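PDB 4WOJ: aspartate semialdehyde dehydrogenase from Francisella tularensis subsp. tularensis, which probably catalyses the NADPH-dependent reductive dephosphorylation of L-aspartyl-4-phosphate to L-aspartate-semialdehyde, an early step toward lysine, methionine and threonine. Local coordinates for residues B[114-119]-B[359-364]; B[147-152]-B[327-332]; B[156-161]-B[284-289]; B[278-283]-B[344-349]. All blocks are in the same frame, centred on the assembly; numbering follows the deposited sequence.

Contact 1 of 4, residues B[114-119]-B[359-364]; sequences TLVLDP and EPLRRV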
loop_
_atom_site.group_PDB
_atom_site.type_symbol
_atom_site.label_atom_id
_atom_site.label_comp_id
_atom_site.label_asym_id
_atom_site.label_seq_id
_atom_site.Cartn_x
_atom_site.Cartn_y
_atom_site.Cartn_z
ATOM N N THR B 114 -6.306 -30.976 2.170
ATOM C CA THR B 114 -6.136 -30.276 3.448
ATOM C C THR B 114 -5.176 -29.113 3.214
ATOM O O THR B 114 -4.117 -29.273 2.574
ATOM C CB THR B 114 -5.589 -31.199 4.541
ATOM O OG1 THR B 114 -6.382 -32.394 4.613
ATOM C CG2 THR B 114 -5.617 -30.514 5.888
ATOM N N LEU B 115 -5.593 -27.922 3.639
ATOM C CA LEU B 115 -4.758 -26.724 3.521
ATOM C C LEU B 115 -3.815 -26.764 4.706
ATOM O O LEU B 115 -4.289 -27.045 5.828
ATOM C CB LEU B 115 -5.570 -25.433 3.562
ATOM C CG LEU B 115 -6.260 -25.010 2.264
ATOM C CD1 LEU B 115 -7.212 -23.838 2.468
ATOM C CD2 LEU B 115 -5.238 -24.633 1.217
ATOM N N VAL B 116 -2.511 -26.516 4.479
ATOM C CA VAL B 116 -1.549 -26.633 5.577
ATOM C C VAL B 116 -1.026 -25.298 6.129
ATOM O O VAL B 116 -0.467 -24.465 5.413
ATOM C CB VAL B 116 -0.319 -27.536 5.230
ATOM C CG1 VAL B 116 -0.784 -28.947 4.913
ATOM C CG2 VAL B 116 0.485 -26.987 4.075
ATOM N N LEU B 117 -1.199 -25.125 7.432
ATOM C CA LEU B 117 -0.564 -24.045 8.166
ATOM C C LEU B 117 -0.532 -24.488 9.632
ATOM O O LEU B 117 -1.395 -24.133 10.455
ATOM C CB LEU B 117 -1.314 -22.739 7.970
ATOM C CG LEU B 117 -0.685 -21.470 8.559
ATOM C CD1 LEU B 117 0.623 -21.151 7.903
ATOM C CD2 LEU B 117 -1.646 -20.305 8.382
ATOM N N ASP B 118 0.481 -25.277 9.946
ATOM C CA ASP B 118 0.444 -26.131 11.128
ATOM C C ASP B 118 0.482 -25.386 12.472
ATOM O O ASP B 118 0.015 -25.925 13.454
ATOM C CB ASP B 118 1.565 -27.164 11.090
ATOM C CG ASP B 118 2.929 -26.530 11.294
ATOM O OD1 ASP B 118 3.505 -26.048 10.292
ATOM O OD2 ASP B 118 3.396 -26.476 12.444
ATOM N N PRO B 119 1.017 -24.155 12.525
ATOM C CA PRO B 119 0.823 -23.444 13.797
ATOM C C PRO B 119 -0.652 -23.134 14.090
ATOM O O PRO B 119 -0.981 -22.654 15.170
ATOM C CB PRO B 119 1.613 -22.149 13.592
ATOM C CG PRO B 119 2.619 -22.504 12.575
ATOM C CD PRO B 119 1.865 -23.376 11.619
ATOM N N GLU B 359 7.763 -22.340 3.726
ATOM C CA GLU B 359 7.897 -22.874 5.089
ATOM C C GLU B 359 6.799 -23.862 5.471
ATOM O O GLU B 359 7.080 -24.891 6.091
ATOM C CB GLU B 359 8.021 -21.723 6.110
ATOM C CG GLU B 359 8.495 -22.075 7.536
ATOM C CD GLU B 359 9.852 -22.783 7.597
ATOM O OE1 GLU B 359 10.555 -22.853 6.566
ATOM O OE2 GLU B 359 10.202 -23.312 8.675
ATOM N N PRO B 360 5.535 -23.561 5.114
ATOM C CA PRO B 360 4.470 -24.462 5.504
ATOM C C PRO B 360 4.617 -25.836 4.888
ATOM O O PRO B 360 4.222 -26.867 5.487
ATOM C CB PRO B 360 3.221 -23.766 4.963
ATOM C CG PRO B 360 3.612 -22.322 4.901
ATOM C CD PRO B 360 5.027 -22.328 4.486
ATOM N N LEU B 361 5.147 -25.839 3.677
ATOM C CA LEU B 361 5.294 -27.059 2.911
ATOM C C LEU B 361 6.315 -27.948 3.588
ATOM O O LEU B 361 6.018 -29.112 3.898
ATOM C CB LEU B 361 5.689 -26.715 1.468
ATOM C CG LEU B 361 4.686 -25.825 0.707
ATOM C CD1 LEU B 361 4.986 -25.824 -0.778
ATOM C CD2 LEU B 361 3.226 -26.284 0.965
ATOM N N ARG B 362 7.515 -27.381 3.801
ATOM C CA ARG B 362 8.591 -28.013 4.576
ATOM C C ARG B 362 8.094 -28.600 5.869
ATOM O O ARG B 362 8.464 -29.696 6.239
ATOM C CB ARG B 362 9.694 -27.008 4.916
ATOM C CG ARG B 362 10.921 -27.638 5.552
ATOM C CD ARG B 362 11.939 -26.592 6.045
ATOM N NE ARG B 362 11.516 -25.902 7.268
ATOM C CZ ARG B 362 11.555 -26.416 8.501
ATOM N NH1 ARG B 362 11.149 -25.701 9.537
ATOM N NH2 ARG B 362 11.993 -27.635 8.710
ATOM N N ARG B 363 7.260 -27.871 6.572
ATOM C CA ARG B 363 6.825 -28.321 7.887
ATOM C C ARG B 363 5.801 -29.478 7.834
ATOM O O ARG B 363 5.766 -30.332 8.703
ATOM C CB ARG B 363 6.291 -27.124 8.696
ATOM C CG ARG B 363 7.401 -26.127 9.102
ATOM C CD ARG B 363 6.806 -24.892 9.778
ATOM N NE ARG B 363 6.100 -25.316 10.976
ATOM C CZ ARG B 363 6.613 -25.334 12.199
ATOM N NH1 ARG B 363 7.861 -24.911 12.457
ATOM N NH2 ARG B 363 5.871 -25.748 13.193
ATOM N N VAL B 364 4.970 -29.510 6.809
ATOM C CA VAL B 364 4.007 -30.590 6.680
ATOM C C VAL B 364 4.695 -31.852 6.177
ATOM O O VAL B 364 4.363 -32.968 6.589
ATOM C CB VAL B 364 2.805 -30.198 5.825
ATOM C CG1 VAL B 364 3.116 -30.126 4.341
ATOM C CG2 VAL B 364 1.636 -31.152 6.126
#
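The edge strand that runs into Val116 and the helix that carries Pro360 and Val364 have local axes that pass 9.5 Å apart at 113°, and the backbones come closest where the CA atoms of Leu117 and Pro360 lie 5.7 Å from each other. Val116 touches the helix with both of its methyls. Its CG1 meets Val364 CG2 at 3.5 Å, the two valines crossing at about a right angle, while its CG2 reaches Leu361 CD2 at 4.2 Å and lies near CB of Pro360. Branched aliphatic side chains suit a buried strand-helix interface, and Ile125 of helix 118-130 also packs on both valines. Where the strand gives way to helix 118-130, Asp118 receives Arg363 side-on: NE of Arg363 bonds to OD1 of Asp118 at 2.8 Å, and NH2 of Arg363 to OD2 of Asp118 at 2.7 Å. Both oxygens use their syn lone pairs, and carboxylate and guanidinium are only 7° from coplanar. A bend at chi3 (61°) turns this edge toward the acid. Paired bonds of this kind fix the rotation of both groups; the opposite charges probably offset each other, and the ion pair joins the C-terminal helix to the NAD-binding domain beside an apolar seam.

Contact 2 of 4, residues B[147-152]-B[327-332]; sequences SLAIAG and LDIAIG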
loop_
_atom_site.group_PDB
_atom_site.type_symbol
_atom_site.label_atom_id
_atom_site.label_comp_id
_atom_site.label_asym_id
_atom_site.label_seq_id
_atom_site.Cartn_x
_atom_site.Cartn_y
_atom_site.Cartn_z
ATOM N N SER B 147 -3.055 -14.886 9.024
ATOM C CA SER B 147 -3.533 -15.796 10.028
ATOM C C SER B 147 -2.497 -15.974 11.099
ATOM O O SER B 147 -2.827 -15.994 12.285
ATOM C CB SER B 147 -3.839 -17.162 9.397
ATOM O OG SER B 147 -4.796 -17.016 8.358
ATOM N N LEU B 148 -1.233 -16.111 10.687
ATOM C CA LEU B 148 -0.110 -16.173 11.636
ATOM C C LEU B 148 0.027 -14.908 12.490
ATOM O O LEU B 148 0.360 -14.987 13.663
ATOM C CB LEU B 148 1.243 -16.447 10.909
ATOM C CG LEU B 148 1.416 -17.835 10.291
ATOM C CD1 LEU B 148 2.541 -17.847 9.252
ATOM C CD2 LEU B 148 1.696 -18.866 11.366
ATOM N N ALA B 149 -0.184 -13.748 11.907
ATOM C CA ALA B 149 -0.002 -12.510 12.647
ATOM C C ALA B 149 -1.068 -12.361 13.765
ATOM O O ALA B 149 -0.750 -12.020 14.900
ATOM C CB ALA B 149 -0.075 -11.336 11.711
ATOM N N ILE B 150 -2.319 -12.640 13.443
ATOM C CA ILE B 150 -3.386 -12.558 14.450
ATOM C C ILE B 150 -3.842 -13.950 14.935
ATOM O O ILE B 150 -4.972 -14.127 15.400
ATOM C CB ILE B 150 -4.579 -11.752 13.926
ATOM C CG1 ILE B 150 -5.080 -12.309 12.598
ATOM C CG2 ILE B 150 -4.158 -10.305 13.754
ATOM C CD1 ILE B 150 -6.387 -11.703 12.145
ATOM N N ALA B 151 -2.928 -14.912 14.853
ATOM C CA ALA B 151 -3.205 -16.268 15.277
ATOM C C ALA B 151 -3.775 -16.355 16.697
ATOM O O ALA B 151 -4.617 -17.188 16.975
ATOM C CB ALA B 151 -1.950 -17.119 15.164
ATOM N N GLY B 152 -3.267 -15.499 17.579
ATOM C CA GLY B 152 -3.571 -15.559 18.994
ATOM C C GLY B 152 -4.983 -15.104 19.284
ATOM O O GLY B 152 -5.521 -15.436 20.304
ATOM N N LEU B 327 11.970 -15.227 9.148
ATOM C CA LEU B 327 10.731 -15.903 9.515
ATOM C C LEU B 327 9.847 -15.055 10.430
ATOM O O LEU B 327 8.776 -15.498 10.869
ATOM C CB LEU B 327 11.053 -17.256 10.152
ATOM C CG LEU B 327 11.583 -18.287 9.132
ATOM C CD1 LEU B 327 12.310 -19.420 9.832
ATOM C CD2 LEU B 327 10.457 -18.871 8.292
ATOM N N ASP B 328 10.275 -13.829 10.719
ATOM C CA ASP B 328 9.484 -12.989 11.605
ATOM C C ASP B 328 8.170 -12.601 10.880
ATOM O O ASP B 328 8.136 -12.272 9.681
ATOM C CB ASP B 328 10.226 -11.715 12.053
ATOM C CG ASP B 328 11.644 -11.972 12.643
ATOM O OD1 ASP B 328 11.926 -12.968 13.311
ATOM O OD2 ASP B 328 12.511 -11.098 12.481
ATOM N N ILE B 329 7.088 -12.685 11.630
ATOM C CA ILE B 329 5.797 -12.136 11.257
ATOM C C ILE B 329 5.730 -10.842 12.067
ATOM O O ILE B 329 5.344 -10.847 13.243
ATOM C CB ILE B 329 4.646 -13.129 11.658
ATOM C CG1 ILE B 329 4.864 -14.469 10.972
ATOM C CG2 ILE B 329 3.272 -12.594 11.310
ATOM C CD1 ILE B 329 4.972 -14.350 9.457
ATOM N N ALA B 330 6.160 -9.740 11.480
ATOM C CA ALA B 330 6.113 -8.491 12.227
ATOM C C ALA B 330 4.676 -7.907 12.212
ATOM O O ALA B 330 3.920 -8.042 11.251
ATOM C CB ALA B 330 7.112 -7.504 11.689
ATOM N N ILE B 331 4.292 -7.309 13.319
ATOM C CA ILE B 331 2.944 -6.760 13.445
ATOM C C ILE B 331 2.931 -5.629 14.415
ATOM O O ILE B 331 3.416 -5.751 15.532
ATOM C CB ILE B 331 1.963 -7.827 13.888
ATOM C CG1 ILE B 331 0.605 -7.168 14.269
ATOM C CG2 ILE B 331 2.535 -8.642 15.005
ATOM C CD1 ILE B 331 -0.495 -8.164 14.398
ATOM N N GLY B 332 2.432 -4.501 13.974
ATOM C CA GLY B 332 2.545 -3.279 14.756
ATOM C C GLY B 332 1.453 -2.295 14.465
ATOM O O GLY B 332 0.491 -2.626 13.832
#
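Ile329, the first residue of its strand, lies against the end of helix 141-149 and touches it with both branches of its side chain. Its CG2 rests on Ala149 at 3.5 Å from CA and 3.6 Å from CB of that alanine. The other branch starts with CG1 anti to the carbonyl carbon (chi1 -59°) and passes Leu148, where CG1 of Ile329 is 4.1 Å from CB of Leu148. A beta-branched residue fits here because it spreads over two successive helix residues while keeping the extended backbone of a strand. The small methyl of Ala149 lets the strand come near, the CA atoms of Ala149 and Ile329 being 6.0 Å apart.

Ala330 turns its methyl away from the helix, as alternation along a strand requires. Ile331 then points back. With CG1 anti to the backbone N (chi1 169°) and the chain extended, it sends CD1 to the helix terminus, 3.9 Å from Ala149 O, 4.2 Å from Ala149 CB and 4.3 Å from Ile150 CG2. Ile150 is the residue at which the chain leaves the helix before entering helix 151-154.

Trp355 of helix 354-369 packs on both Leu148 and Ile329, and Thr348 packs on Ala149 and both isoleucines, so the seam continues into its surroundings. The side chains meeting here are all aliphatic and buried: helix and sheet of the dimerisation domain are held by shape and by exclusion of water, rather than by directed polar bonds between the two segments.

Contact 3 of 4, residues B[156-161]-B[284-289]; sequences EDLVEW and LRQKLT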
loop_
_atom_site.group_PDB
_atom_site.type_symbol
_atom_site.label_atom_id
_atom_site.label_comp_id
_atom_site.label_asym_id
_atom_site.label_seq_id
_atom_site.Cartn_x
_atom_site.Cartn_y
_atom_site.Cartn_z
ATOM N N GLU B 156 -8.526 -18.285 19.892
ATOM C CA GLU B 156 -9.591 -18.059 20.869
ATOM C C GLU B 156 -10.937 -17.750 20.228
ATOM O O GLU B 156 -11.843 -17.343 20.908
ATOM C CB GLU B 156 -9.213 -16.937 21.802
ATOM C CG GLU B 156 -7.921 -17.231 22.542
ATOM C CD GLU B 156 -7.823 -16.455 23.807
ATOM O OE1 GLU B 156 -8.874 -16.014 24.343
ATOM O OE2 GLU B 156 -6.689 -16.299 24.245
ATOM N N ASP B 157 -11.058 -17.959 18.925
ATOM C CA ASP B 157 -12.249 -17.608 18.186
ATOM C C ASP B 157 -12.775 -16.223 18.549
ATOM O O ASP B 157 -13.992 -16.038 18.719
ATOM C CB ASP B 157 -13.344 -18.652 18.401
ATOM C CG ASP B 157 -14.413 -18.588 17.333
ATOM O OD1 ASP B 157 -14.124 -18.102 16.200
ATOM O OD2 ASP B 157 -15.555 -19.023 17.621
ATOM N N LEU B 158 -11.871 -15.246 18.654
ATOM C CA LEU B 158 -12.264 -13.873 19.021
ATOM C C LEU B 158 -12.545 -12.933 17.844
ATOM O O LEU B 158 -13.055 -11.836 18.030
ATOM C CB LEU B 158 -11.219 -13.272 19.963
ATOM C CG LEU B 158 -11.236 -13.901 21.369
ATOM C CD1 LEU B 158 -10.138 -13.342 22.229
ATOM C CD2 LEU B 158 -12.570 -13.681 22.082
ATOM N N VAL B 159 -12.283 -13.387 16.623
ATOM C CA VAL B 159 -12.377 -12.507 15.459
ATOM C C VAL B 159 -13.698 -12.754 14.744
ATOM O O VAL B 159 -13.957 -13.890 14.320
ATOM C CB VAL B 159 -11.224 -12.785 14.477
ATOM C CG1 VAL B 159 -11.399 -11.989 13.202
ATOM C CG2 VAL B 159 -9.892 -12.506 15.137
ATOM N N GLU B 160 -14.479 -11.676 14.586
ATOM C CA GLU B 160 -15.791 -11.683 13.912
ATOM C C GLU B 160 -15.613 -11.471 12.409
ATOM O O GLU B 160 -16.215 -12.183 11.627
ATOM C CB GLU B 160 -16.713 -10.587 14.469
ATOM C CG GLU B 160 -18.190 -10.772 14.099
ATOM C CD GLU B 160 -19.132 -9.812 14.819
ATOM O OE1 GLU B 160 -19.146 -9.756 16.071
ATOM O OE2 GLU B 160 -19.888 -9.101 14.136
ATOM N N TRP B 161 -14.816 -10.459 12.028
ATOM C CA TRP B 161 -14.296 -10.322 10.654
ATOM C C TRP B 161 -12.984 -9.543 10.525
ATOM O O TRP B 161 -12.562 -8.898 11.451
ATOM C CB TRP B 161 -15.321 -9.750 9.684
ATOM C CG TRP B 161 -15.925 -8.421 9.984
ATOM C CD1 TRP B 161 -17.246 -8.200 10.284
ATOM C CD2 TRP B 161 -15.304 -7.115 9.914
ATOM N NE1 TRP B 161 -17.470 -6.874 10.427
ATOM C CE2 TRP B 161 -16.309 -6.175 10.213
ATOM C CE3 TRP B 161 -14.001 -6.658 9.654
ATOM C CZ2 TRP B 161 -16.068 -4.803 10.269
ATOM C CZ3 TRP B 161 -13.748 -5.287 9.708
ATOM C CH2 TRP B 161 -14.779 -4.374 10.014
ATOM N N LEU B 284 -13.775 -7.602 16.524
ATOM C CA LEU B 284 -13.750 -8.678 17.517
ATOM C C LEU B 284 -15.141 -9.148 17.916
ATOM O O LEU B 284 -16.118 -8.447 17.719
ATOM C CB LEU B 284 -12.963 -8.224 18.759
ATOM C CG LEU B 284 -11.451 -7.969 18.547
ATOM C CD1 LEU B 284 -10.837 -7.421 19.805
ATOM C CD2 LEU B 284 -10.712 -9.223 18.122
ATOM N N ARG B 285 -15.234 -10.335 18.485
ATOM C CA ARG B 285 -16.522 -10.798 19.010
ATOM C C ARG B 285 -16.830 -10.192 20.380
ATOM O O ARG B 285 -17.957 -10.231 20.822
ATOM C CB ARG B 285 -16.564 -12.318 19.142
ATOM C CG ARG B 285 -16.411 -13.064 17.845
ATOM C CD ARG B 285 -16.910 -14.486 17.981
ATOM N NE ARG B 285 -16.320 -15.366 16.969
ATOM C CZ ARG B 285 -16.682 -15.400 15.694
ATOM N NH1 ARG B 285 -17.639 -14.589 15.235
ATOM N NH2 ARG B 285 -16.093 -16.260 14.871
ATOM N N GLN B 286 -15.809 -9.686 21.050
ATOM C CA GLN B 286 -15.897 -9.118 22.385
ATOM C C GLN B 286 -15.023 -7.901 22.429
ATOM O O GLN B 286 -13.963 -7.879 21.808
ATOM C CB GLN B 286 -15.262 -10.054 23.396
ATOM C CG GLN B 286 -16.089 -11.243 23.854
ATOM C CD GLN B 286 -15.211 -12.348 24.412
ATOM O OE1 GLN B 286 -14.121 -12.087 24.936
ATOM N NE2 GLN B 286 -15.669 -13.589 24.290
ATOM N N LYS B 287 -15.428 -6.907 23.206
ATOM C CA LYS B 287 -14.581 -5.750 23.427
ATOM C C LYS B 287 -13.411 -6.132 24.329
ATOM O O LYS B 287 -13.575 -6.795 25.331
ATOM C CB LYS B 287 -15.388 -4.576 23.970
ATOM C CG LYS B 287 -16.334 -4.020 22.896
ATOM C CD LYS B 287 -17.814 -4.243 23.154
ATOM C CE LYS B 287 -18.588 -4.083 21.837
ATOM N NZ LYS B 287 -20.027 -3.712 21.981
ATOM N N LEU B 288 -12.227 -5.733 23.919
ATOM C CA LEU B 288 -11.002 -6.056 24.599
ATOM C C LEU B 288 -10.167 -4.797 24.695
ATOM O O LEU B 288 -10.131 -4.010 23.774
ATOM C CB LEU B 288 -10.219 -7.062 23.780
ATOM C CG LEU B 288 -10.678 -8.500 23.734
ATOM C CD1 LEU B 288 -9.647 -9.310 22.977
ATOM C CD2 LEU B 288 -10.824 -9.062 25.123
ATOM N N THR B 289 -9.490 -4.599 25.800
ATOM C CA THR B 289 -8.591 -3.472 25.873
ATOM C C THR B 289 -7.430 -3.668 24.873
ATOM O O THR B 289 -7.195 -4.749 24.346
ATOM C CB THR B 289 -8.045 -3.279 27.283
ATOM O OG1 THR B 289 -7.333 -4.457 27.671
ATOM C CG2 THR B 289 -9.178 -3.037 28.237
#
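Leu158 O accepts a hydrogen bond of 2.7 Å from Arg285 N, tilted 30° from the carbonyl plane, and is also approached by Leu284, whose CA makes a CA-H...O contact with Leu158 O at 3.3 Å and whose CD2 lies 3.5 Å from the same oxygen. The neighbouring residues Val159 and Leu284 form an antiparallel, non-hydrogen-bonded pair from which their side chains diverge.

Arg285 then folds back along the first chain, extended from CG to NE, and holds Asp157 side-on. NE of Arg285 donates to the backbone O of Asp157 at 3.0 Å, a bent bond in which the donor stands above the carbonyl plane. NH2 of Arg285 donates a straighter hydrogen bond to Asp157 OD1, also 3.0 Å, at an N-H...acceptor angle of 170°, as part of a salt bridge. The carboxylate is turned 68° from the guanidinium plane, so OD1 is met from above its own plane although it lies in that of the arginine. Val159 O sits over one face of the guanidinium. Asp157, with positive phi, is the C-prime residue of the Schellman motif that ends the preceding helix.

Leu158 turns its two methyls to different partners: the amide end of the exposed Gln286 lies against CD2 of Leu158, with Gln286 OE1 3.6 Å from it, and CD1 of Leu158 is 4.1 Å from Leu288 CD1.

Arginine is well suited to this partly exposed corner, since one side chain serves both a main-chain and a side-chain oxygen. With solvent near, the electrostatic gain of the ion pair is probably modest; its two bonds join the helix end to the loop after strand 275-284.

Contact 4 of 4, residues B[278-283]-B[344-349]; sequences QALTVK and FHCFTV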
loop_
_atom_site.group_PDB
_atom_site.type_symbol
_atom_site.label_atom_id
_atom_site.label_comp_id
_atom_site.label_asym_id
_atom_site.label_seq_id
_atom_site.Cartn_x
_atom_site.Cartn_y
_atom_site.Cartn_z
ATOM N N GLN B 278 0.414 -5.707 5.085
ATOM C CA GLN B 278 -1.039 -5.738 5.243
ATOM C C GLN B 278 -1.451 -4.834 6.372
ATOM O O GLN B 278 -1.014 -5.029 7.492
ATOM C CB GLN B 278 -1.514 -7.162 5.602
ATOM C CG GLN B 278 -1.597 -8.104 4.429
ATOM C CD GLN B 278 -2.133 -9.471 4.738
ATOM O OE1 GLN B 278 -1.398 -10.380 5.044
ATOM N NE2 GLN B 278 -3.434 -9.642 4.563
ATOM N N ALA B 279 -2.338 -3.897 6.062
ATOM C CA ALA B 279 -3.114 -3.157 7.030
ATOM C C ALA B 279 -4.437 -3.884 7.357
ATOM O O ALA B 279 -5.280 -4.104 6.510
ATOM C CB ALA B 279 -3.395 -1.770 6.508
ATOM N N LEU B 280 -4.611 -4.237 8.618
ATOM C CA LEU B 280 -5.709 -5.033 9.035
ATOM C C LEU B 280 -6.617 -4.185 9.857
ATOM O O LEU B 280 -6.170 -3.383 10.663
ATOM C CB LEU B 280 -5.250 -6.229 9.843
ATOM C CG LEU B 280 -4.327 -7.206 9.135
ATOM C CD1 LEU B 280 -4.184 -8.410 10.038
ATOM C CD2 LEU B 280 -4.804 -7.657 7.774
ATOM N N THR B 281 -7.912 -4.343 9.610
ATOM C CA THR B 281 -8.937 -3.768 10.479
ATOM C C THR B 281 -9.797 -4.928 10.905
ATOM O O THR B 281 -10.431 -5.584 10.089
ATOM C CB THR B 281 -9.726 -2.688 9.755
ATOM O OG1 THR B 281 -8.812 -1.678 9.278
ATOM C CG2 THR B 281 -10.729 -2.032 10.678
ATOM N N VAL B 282 -9.740 -5.235 12.186
ATOM C CA VAL B 282 -10.292 -6.486 12.705
ATOM C C VAL B 282 -11.420 -6.167 13.667
ATOM O O VAL B 282 -11.212 -5.374 14.612
ATOM C CB VAL B 282 -9.257 -7.309 13.461
ATOM C CG1 VAL B 282 -9.834 -8.650 13.832
ATOM C CG2 VAL B 282 -7.998 -7.526 12.608
ATOM N N LYS B 283 -12.601 -6.753 13.413
ATOM C CA LYS B 283 -13.734 -6.611 14.328
ATOM C C LYS B 283 -13.728 -7.834 15.217
ATOM O O LYS B 283 -13.659 -8.951 14.737
ATOM C CB LYS B 283 -15.043 -6.530 13.586
ATOM C CG LYS B 283 -16.232 -6.319 14.505
ATOM C CD LYS B 283 -17.525 -6.266 13.726
ATOM C CE LYS B 283 -18.625 -5.630 14.535
ATOM N NZ LYS B 283 -18.469 -4.151 14.571
ATOM N N PHE B 344 -10.227 -3.124 16.150
ATOM C CA PHE B 344 -8.838 -2.591 16.257
ATOM C C PHE B 344 -8.146 -2.609 14.918
ATOM O O PHE B 344 -8.574 -3.280 13.997
ATOM C CB PHE B 344 -7.993 -3.320 17.307
ATOM C CG PHE B 344 -7.408 -4.624 16.842
ATOM C CD1 PHE B 344 -8.125 -5.800 16.969
ATOM C CD2 PHE B 344 -6.086 -4.696 16.404
ATOM C CE1 PHE B 344 -7.590 -7.010 16.582
ATOM C CE2 PHE B 344 -5.555 -5.898 16.001
ATOM C CZ PHE B 344 -6.306 -7.060 16.076
ATOM N N HIS B 345 -7.098 -1.809 14.825
ATOM C CA HIS B 345 -6.223 -1.756 13.637
ATOM C C HIS B 345 -4.833 -2.214 13.973
ATOM O O HIS B 345 -4.368 -2.028 15.098
ATOM C CB HIS B 345 -6.092 -0.323 13.148
ATOM C CG HIS B 345 -7.404 0.371 12.952
ATOM N ND1 HIS B 345 -8.156 0.242 11.803
ATOM C CD2 HIS B 345 -8.096 1.212 13.758
ATOM C CE1 HIS B 345 -9.243 0.977 11.904
ATOM N NE2 HIS B 345 -9.223 1.586 13.074
ATOM N N CYS B 346 -4.149 -2.776 12.980
ATOM C CA CYS B 346 -2.751 -3.098 13.075
ATOM C C CYS B 346 -2.247 -3.209 11.672
ATOM O O CYS B 346 -3.036 -3.145 10.758
ATOM C CB CYS B 346 -2.493 -4.400 13.828
ATOM S SG CYS B 346 -3.310 -5.854 13.173
ATOM N N PHE B 347 -0.922 -3.298 11.540
ATOM C CA PHE B 347 -0.203 -3.437 10.265
ATOM C C PHE B 347 0.813 -4.545 10.436
ATOM O O PHE B 347 1.537 -4.543 11.396
ATOM C CB PHE B 347 0.546 -2.141 9.911
ATOM C CG PHE B 347 1.046 -2.067 8.494
ATOM C CD1 PHE B 347 0.225 -1.677 7.470
ATOM C CD2 PHE B 347 2.404 -2.317 8.190
ATOM C CE1 PHE B 347 0.704 -1.585 6.171
ATOM C CE2 PHE B 347 2.888 -2.226 6.905
ATOM C CZ PHE B 347 2.033 -1.862 5.882
ATOM N N THR B 348 0.889 -5.463 9.486
ATOM C CA THR B 348 1.807 -6.581 9.565
ATOM C C THR B 348 2.596 -6.764 8.307
ATOM O O THR B 348 2.201 -6.335 7.237
ATOM C CB THR B 348 1.086 -7.933 9.918
ATOM O OG1 THR B 348 2.054 -8.990 9.886
ATOM C CG2 THR B 348 -0.035 -8.239 8.973
ATOM N N VAL B 349 3.748 -7.388 8.461
ATOM C CA VAL B 349 4.655 -7.641 7.370
ATOM C C VAL B 349 5.285 -9.019 7.569
ATOM O O VAL B 349 5.724 -9.352 8.675
ATOM C CB VAL B 349 5.810 -6.639 7.353
ATOM C CG1 VAL B 349 6.729 -6.875 6.150
ATOM C CG2 VAL B 349 5.284 -5.214 7.348
HETATM O O HOH W 1 -5.703 -0.604 9.709
#
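Gln278, Phe344 and Leu280 contribute much of the buried surface where two antiparallel strands pair, their local axes 4.7 Å apart. Gln278 is joined to Thr348 by reciprocal backbone bonds, Thr348 N to Gln278 O being 2.8 Å, and CB of Gln278 lies 3.8 Å from Thr348 CG2. The extended glutamine carries its amide beyond the pair to Ser164, while the hydroxyl of Thr348 serves Ala330 O.

On the same face as Gln278, Leu280 sets CB 3.9 Å from Cys346 SG, with CD1 close by; the slim thiol lets the leucine settle against it. Phe344 takes the rotamer with CG between backbone N and carbonyl carbon (chi1 81°), which lays its ring alongside Val282, CE1 of Phe344 being 3.6 Å from Val282 CB. Flat ring and branched aliphatic thus share one apolar surface.

The opposite face carries Ala279, against which Phe347 sets CD1 at 3.7 Å from the alanine CB, and Thr281 beside His345. His345 ND1 donates to Thr281 OG1 at 3.2 Å, the hydroxyl near the ring plane, and NE2 is bonded to Ser337. Thr281 OG1 also bonds Asn163 of the second subunit, and Ile266 of that subunit packs on Ala279 and Phe347.

One face therefore meets helix 141-149, the other the partner subunit: the arrangement is that of a central antiparallel pair in the mixed sheet of the semialdehyde dehydrogenase dimerisation domain.

In the fold
Contacts 2, 3 and 4 share the mixed sheet of the dimerisation domain. Contact 4 is its central pair; contact 2 adds the next strand, with Gly332 N 2.7 Å from Phe347 O, and contact 3 lies at the start of strand 159-167, which pairs with the other side of strand 275-284, Glu160 N being 2.8 Å from Lys283 O. Contact 1 belongs to the junction with the NAD-binding domain and touches contact 2 through Leu117, whose CD1 is 4.1 Å from Leu148 CD1. The predicted catalytic residues are near contacts 4 and 1: between side chains, Gln278 is about 5 Å from His276 and about 8 Å from Cys141, and Pro360 about 9 Å from Cys141, whereas contact 3 lies away from both.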